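Pectate lyase (Bacillus subtilis, PDB 5AMV) cleaves polygalacturonate by calcium-dependent beta-elimination, giving oligosaccharides with an unsaturated galacturonosyl group at their non-reducing ends. Local coordinates at residues S249-D261 with A280-N292. Numbering follows the deposited sequence.
Sequences SIFGSSDSKTSDD and APRVRFGQVHVYN. With ADA (alpha-D-galactopyranuronic acid), chain B.
The guanidinium of Arg-284 lies between backbone and a second arginine: Ser-253 O and Ser-254 CA sit over one face, and Arg-282 NH1 rests 3.3 Å above the plane on the opposite one. The Arg-284 chain, extended from CG to NE, carries the group across to Asp-255. Its edge is gripped twice, NH1 giving a hydrogen bond to Gly-252 O (2.8 Å) and NE forming a salt bridge on the anti side of Asp-255 OD1 (2.7 Å), though 30° out of the carboxylate plane, carboxylate and guanidinium planes being 67° apart. With an alanine here, Asp-255 is likely to lose its charged mate and the 252-255 backbone its grip. Phe-285 puts its ring edge against Ser-254 O and Asp-255 O, while Asp-260 CB lies 3.8 Å from Phe-285 CD2, oblique to the ring. On the Phe-251 ring, Pro-281 CB makes a CH-pi contact over one face, and Val-288 CG1 meets the edge. Strands 250-251 and 282-283 pair in parallel, the Phe-251 N to Arg-282 O bond (2.8 Å) being almost straight. Arg-282 holds the galacturonate carboxylate through NE to O6B and NH2 to O6A. Parallel strands stacked in this way, one presenting Arg-282 to the bound sugar, are characteristic of the pectate lyase parallel beta-helix.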
loop_
_atom_site.group_PDB
_atom_site.type_symbol
_atom_site.label_atom_id
_atom_site.label_comp_id
_atom_site.label_asym_id
_atom_site.label_seq_id
_atom_site.Cartn_x
_atom_site.Cartn_y
_atom_site.Cartn_z
ATOM N N SER A 249 1.476 -3.953 2.093
ATOM C CA SER A 249 0.035 -3.873 1.969
ATOM C C SER A 249 -0.603 -4.417 3.230
ATOM O O SER A 249 -0.600 -5.630 3.443
ATOM C CB SER A 249 -0.443 -4.695 0.754
ATOM O OG SER A 249 0.109 -4.178 -0.463
ATOM N N ILE A 250 -1.157 -3.526 4.055
ATOM C CA ILE A 250 -1.870 -3.982 5.263
ATOM C C ILE A 250 -3.362 -3.709 5.062
ATOM O O ILE A 250 -3.781 -2.536 4.831
ATOM C CB ILE A 250 -1.301 -3.366 6.625
ATOM C CG1 ILE A 250 -2.123 -3.888 7.826
ATOM C CG2 ILE A 250 -1.353 -1.905 6.633
ATOM C CD1 ILE A 250 -1.352 -3.876 9.196
ATOM N N PHE A 251 -4.160 -4.760 5.219
ATOM C CA PHE A 251 -5.626 -4.644 5.023
ATOM C C PHE A 251 -6.272 -4.967 6.357
ATOM O O PHE A 251 -6.220 -6.121 6.795
ATOM C CB PHE A 251 -6.159 -5.622 3.948
ATOM C CG PHE A 251 -5.486 -5.514 2.590
ATOM C CD1 PHE A 251 -4.884 -4.343 2.175
ATOM C CD2 PHE A 251 -5.492 -6.621 1.715
ATOM C CE1 PHE A 251 -4.306 -4.256 0.918
ATOM C CE2 PHE A 251 -4.928 -6.528 0.420
ATOM C CZ PHE A 251 -4.316 -5.350 0.035
ATOM N N GLY A 252 -6.808 -3.936 7.022
ATOM C CA GLY A 252 -7.371 -4.093 8.367
ATOM C C GLY A 252 -6.309 -3.690 9.357
ATOM O O GLY A 252 -5.339 -4.438 9.575
ATOM N N SER A 253 -6.500 -2.526 9.969
ATOM C CA SER A 253 -5.448 -1.872 10.773
ATOM C C SER A 253 -5.431 -2.325 12.234
ATOM O O SER A 253 -4.470 -2.030 12.966
ATOM C CB SER A 253 -5.699 -0.362 10.752
ATOM O OG SER A 253 -6.971 -0.127 11.355
ATOM N N SER A 254 -6.458 -3.041 12.691
ATOM C CA SER A 254 -6.534 -3.382 14.127
ATOM C C SER A 254 -7.397 -4.594 14.469
ATOM O O SER A 254 -8.471 -4.778 13.896
ATOM C CB SER A 254 -7.075 -2.152 14.886
ATOM O OG SER A 254 -7.188 -2.448 16.266
ATOM N N ASP A 255 -6.921 -5.419 15.397
ATOM C CA ASP A 255 -7.699 -6.540 15.916
ATOM C C ASP A 255 -9.020 -6.054 16.561
ATOM O O ASP A 255 -10.015 -6.760 16.542
ATOM C CB ASP A 255 -6.873 -7.309 16.951
ATOM C CG ASP A 255 -5.789 -8.185 16.316
ATOM O OD1 ASP A 255 -5.595 -8.136 15.076
ATOM O OD2 ASP A 255 -5.159 -8.961 17.058
ATOM N N SER A 256 -9.002 -4.838 17.107
ATOM C CA SER A 256 -10.159 -4.244 17.771
ATOM C C SER A 256 -11.210 -3.713 16.803
ATOM O O SER A 256 -12.355 -3.481 17.184
ATOM C CB SER A 256 -9.704 -3.116 18.704
ATOM O OG SER A 256 -9.081 -3.640 19.856
ATOM N N LYS A 257 -10.836 -3.532 15.540
ATOM C CA LYS A 257 -11.786 -3.029 14.552
ATOM C C LYS A 257 -12.671 -4.144 13.987
ATOM O O LYS A 257 -12.565 -4.478 12.814
ATOM C CB LYS A 257 -11.038 -2.259 13.446
ATOM C CG LYS A 257 -11.899 -1.281 12.630
ATOM C CD LYS A 257 -11.986 0.068 13.335
ATOM C CE LYS A 257 -12.958 0.998 12.625
ATOM N NZ LYS A 257 -12.988 2.344 13.265
ATOM N N THR A 258 -13.582 -4.691 14.818
ATOM C CA THR A 258 -14.419 -5.826 14.413
ATOM C C THR A 258 -15.459 -5.429 13.372
ATOM O O THR A 258 -16.012 -6.284 12.681
ATOM C CB THR A 258 -15.098 -6.494 15.622
ATOM O OG1 THR A 258 -15.817 -5.491 16.362
ATOM C CG2 THR A 258 -14.031 -7.138 16.525
ATOM N N SER A 259 -15.712 -4.120 13.252
ATOM C CA SER A 259 -16.572 -3.614 12.185
ATOM C C SER A 259 -15.974 -3.876 10.778
ATOM O O SER A 259 -16.695 -3.804 9.770
ATOM C CB SER A 259 -16.864 -2.119 12.403
ATOM O OG SER A 259 -15.671 -1.341 12.387
ATOM N N ASP A 260 -14.669 -4.211 10.715
ATOM C CA ASP A 260 -14.045 -4.685 9.461
ATOM C C ASP A 260 -14.526 -6.064 9.013
ATOM O O ASP A 260 -14.378 -6.434 7.849
ATOM C CB ASP A 260 -12.520 -4.679 9.539
ATOM C CG ASP A 260 -11.917 -3.290 9.385
ATOM O OD1 ASP A 260 -12.631 -2.335 8.953
ATOM O OD2 ASP A 260 -10.713 -3.147 9.704
ATOM N N ASP A 261 -15.100 -6.848 9.932
ATOM C CA ASP A 261 -15.674 -8.117 9.543
ATOM C C ASP A 261 -16.782 -7.881 8.486
ATOM O O ASP A 261 -17.635 -6.996 8.648
ATOM C CB ASP A 261 -16.209 -8.854 10.787
ATOM C CG ASP A 261 -16.698 -10.268 10.471
ATOM O OD1 ASP A 261 -16.096 -10.955 9.631
ATOM O OD2 ASP A 261 -17.752 -10.720 11.042
ATOM N N ALA A 280 2.371 -8.797 2.360
ATOM C CA ALA A 280 2.073 -8.789 0.946
ATOM C C ALA A 280 0.940 -9.692 0.494
ATOM O O ALA A 280 1.132 -10.523 -0.401
ATOM C CB ALA A 280 3.347 -9.071 0.129
ATOM N N PRO A 281 -0.269 -9.566 1.114
ATOM C CA PRO A 281 -0.667 -8.582 2.112
ATOM C C PRO A 281 -0.683 -9.183 3.535
ATOM O O PRO A 281 -0.690 -10.420 3.681
ATOM C CB PRO A 281 -2.121 -8.281 1.717
ATOM C CG PRO A 281 -2.630 -9.613 1.278
ATOM C CD PRO A 281 -1.431 -10.350 0.629
ATOM N N ARG A 282 -0.768 -8.315 4.538
ATOM C CA ARG A 282 -1.151 -8.749 5.899
ATOM C C ARG A 282 -2.621 -8.419 6.076
ATOM O O ARG A 282 -3.004 -7.269 5.873
ATOM C CB ARG A 282 -0.365 -7.983 6.954
ATOM C CG ARG A 282 -0.531 -8.529 8.375
ATOM C CD ARG A 282 -0.440 -7.403 9.382
ATOM N NE ARG A 282 -0.260 -7.884 10.743
ATOM C CZ ARG A 282 -1.255 -8.329 11.530
ATOM N NH1 ARG A 282 -2.507 -8.380 11.092
ATOM N NH2 ARG A 282 -1.001 -8.716 12.786
ATOM N N VAL A 283 -3.451 -9.402 6.449
ATOM C CA VAL A 283 -4.897 -9.203 6.446
ATOM C C VAL A 283 -5.488 -9.454 7.823
ATOM O O VAL A 283 -5.102 -10.395 8.493
ATOM C CB VAL A 283 -5.569 -10.197 5.440
ATOM C CG1 VAL A 283 -7.122 -10.080 5.432
ATOM C CG2 VAL A 283 -5.021 -9.964 3.988
ATOM N N ARG A 284 -6.389 -8.579 8.237
ATOM C CA ARG A 284 -7.339 -8.903 9.307
ATOM C C ARG A 284 -8.731 -8.914 8.680
ATOM O O ARG A 284 -9.021 -8.083 7.827
ATOM C CB ARG A 284 -7.283 -7.873 10.434
ATOM C CG ARG A 284 -5.983 -7.805 11.201
ATOM C CD ARG A 284 -6.031 -6.557 12.087
ATOM N NE ARG A 284 -4.891 -6.488 13.002
ATOM C CZ ARG A 284 -3.762 -5.838 12.749
ATOM N NH1 ARG A 284 -3.590 -5.153 11.617
ATOM N NH2 ARG A 284 -2.794 -5.834 13.658
ATOM N N PHE A 285 -9.561 -9.884 9.086
ATOM C CA PHE A 285 -11.016 -9.887 8.767
ATOM C C PHE A 285 -11.449 -10.158 7.348
ATOM O O PHE A 285 -12.430 -10.867 7.125
ATOM C CB PHE A 285 -11.716 -8.602 9.267
ATOM C CG PHE A 285 -11.639 -8.432 10.773
ATOM C CD1 PHE A 285 -12.386 -9.268 11.618
ATOM C CD2 PHE A 285 -10.779 -7.489 11.340
ATOM C CE1 PHE A 285 -12.283 -9.139 13.029
ATOM C CE2 PHE A 285 -10.658 -7.349 12.756
ATOM C CZ PHE A 285 -11.436 -8.196 13.598
ATOM N N GLY A 286 -10.749 -9.599 6.364
ATOM C CA GLY A 286 -11.298 -9.572 5.040
ATOM C C GLY A 286 -11.259 -10.846 4.231
ATOM O O GLY A 286 -10.396 -11.721 4.411
ATOM N N GLN A 287 -12.221 -10.923 3.318
ATOM C CA GLN A 287 -12.261 -11.953 2.281
ATOM C C GLN A 287 -11.413 -11.448 1.129
ATOM O O GLN A 287 -11.892 -10.678 0.280
ATOM C CB GLN A 287 -13.716 -12.166 1.842
ATOM C CG GLN A 287 -14.562 -12.851 2.936
ATOM C CD GLN A 287 -16.044 -12.909 2.551
ATOM O OE1 GLN A 287 -16.408 -12.736 1.381
ATOM N NE2 GLN A 287 -16.907 -13.230 3.540
ATOM N N VAL A 288 -10.138 -11.894 1.123
ATOM C CA VAL A 288 -9.152 -11.334 0.194
ATOM C C VAL A 288 -8.753 -12.427 -0.772
ATOM O O VAL A 288 -8.227 -13.465 -0.363
ATOM C CB VAL A 288 -7.954 -10.771 0.957
ATOM C CG1 VAL A 288 -6.920 -10.183 -0.032
ATOM C CG2 VAL A 288 -8.412 -9.731 1.971
ATOM N N HIS A 289 -9.040 -12.204 -2.057
ATOM C CA HIS A 289 -8.702 -13.175 -3.094
ATOM C C HIS A 289 -7.322 -12.808 -3.644
ATOM O O HIS A 289 -7.166 -11.736 -4.188
ATOM C CB HIS A 289 -9.738 -13.128 -4.227
ATOM C CG HIS A 289 -9.590 -14.229 -5.229
ATOM N ND1 HIS A 289 -10.252 -14.210 -6.432
ATOM C CD2 HIS A 289 -8.890 -15.396 -5.204
ATOM C CE1 HIS A 289 -9.965 -15.311 -7.113
ATOM N NE2 HIS A 289 -9.163 -16.060 -6.378
ATOM N N VAL A 290 -6.358 -13.703 -3.524
ATOM C CA VAL A 290 -4.967 -13.471 -3.887
ATOM C C VAL A 290 -4.590 -14.479 -4.972
ATOM O O VAL A 290 -4.449 -15.673 -4.693
ATOM C CB VAL A 290 -4.106 -13.633 -2.624
ATOM C CG1 VAL A 290 -2.560 -13.537 -2.943
ATOM C CG2 VAL A 290 -4.569 -12.628 -1.533
ATOM N N TYR A 291 -4.499 -14.060 -6.216
ATOM C CA TYR A 291 -4.151 -15.053 -7.252
ATOM C C TYR A 291 -3.183 -14.561 -8.305
ATOM O O TYR A 291 -3.181 -13.377 -8.684
ATOM C CB TYR A 291 -5.419 -15.665 -7.916
ATOM C CG TYR A 291 -6.175 -14.784 -8.907
ATOM C CD1 TYR A 291 -5.859 -14.805 -10.272
ATOM C CD2 TYR A 291 -7.227 -13.975 -8.486
ATOM C CE1 TYR A 291 -6.534 -14.021 -11.206
ATOM C CE2 TYR A 291 -7.950 -13.179 -9.451
ATOM C CZ TYR A 291 -7.593 -13.232 -10.775
ATOM O OH TYR A 291 -8.298 -12.475 -11.706
ATOM N N ASN A 292 -2.383 -15.492 -8.837
ATOM C CA ASN A 292 -1.458 -15.150 -9.921
ATOM C C ASN A 292 -0.490 -14.000 -9.593
ATOM O O ASN A 292 -0.152 -13.216 -10.488
ATOM C CB ASN A 292 -2.202 -14.810 -11.248
ATOM C CG ASN A 292 -2.883 -16.002 -11.905
ATOM O OD1 ASN A 292 -3.707 -15.807 -12.804
ATOM N ND2 ASN A 292 -2.531 -17.238 -11.485
HETATM C C1 ADA B . 5.786 -5.789 12.728
HETATM C C2 ADA B . 5.507 -4.710 13.788
HETATM C C3 ADA B . 4.796 -5.325 14.998
HETATM C C4 ADA B . 3.506 -6.014 14.584
HETATM C C5 ADA B . 3.827 -7.075 13.538
HETATM C C6 ADA B . 2.513 -7.557 12.964
HETATM O O2 ADA B . 6.776 -4.224 14.248
HETATM O O3 ADA B . 4.461 -4.297 15.940
HETATM O O4 ADA B . 2.646 -5.023 13.985
HETATM O O5 ADA B . 4.587 -6.509 12.432
HETATM O O6B ADA B . 2.352 -7.432 11.719
HETATM O O6A ADA B . 1.613 -8.036 13.727
HETATM O O HOH W 1 -3.715 -6.705 8.657
HETATM O O HOH W 2 -3.973 -9.761 13.648
HETATM O O HOH W 3 -13.765 -12.159 9.235
#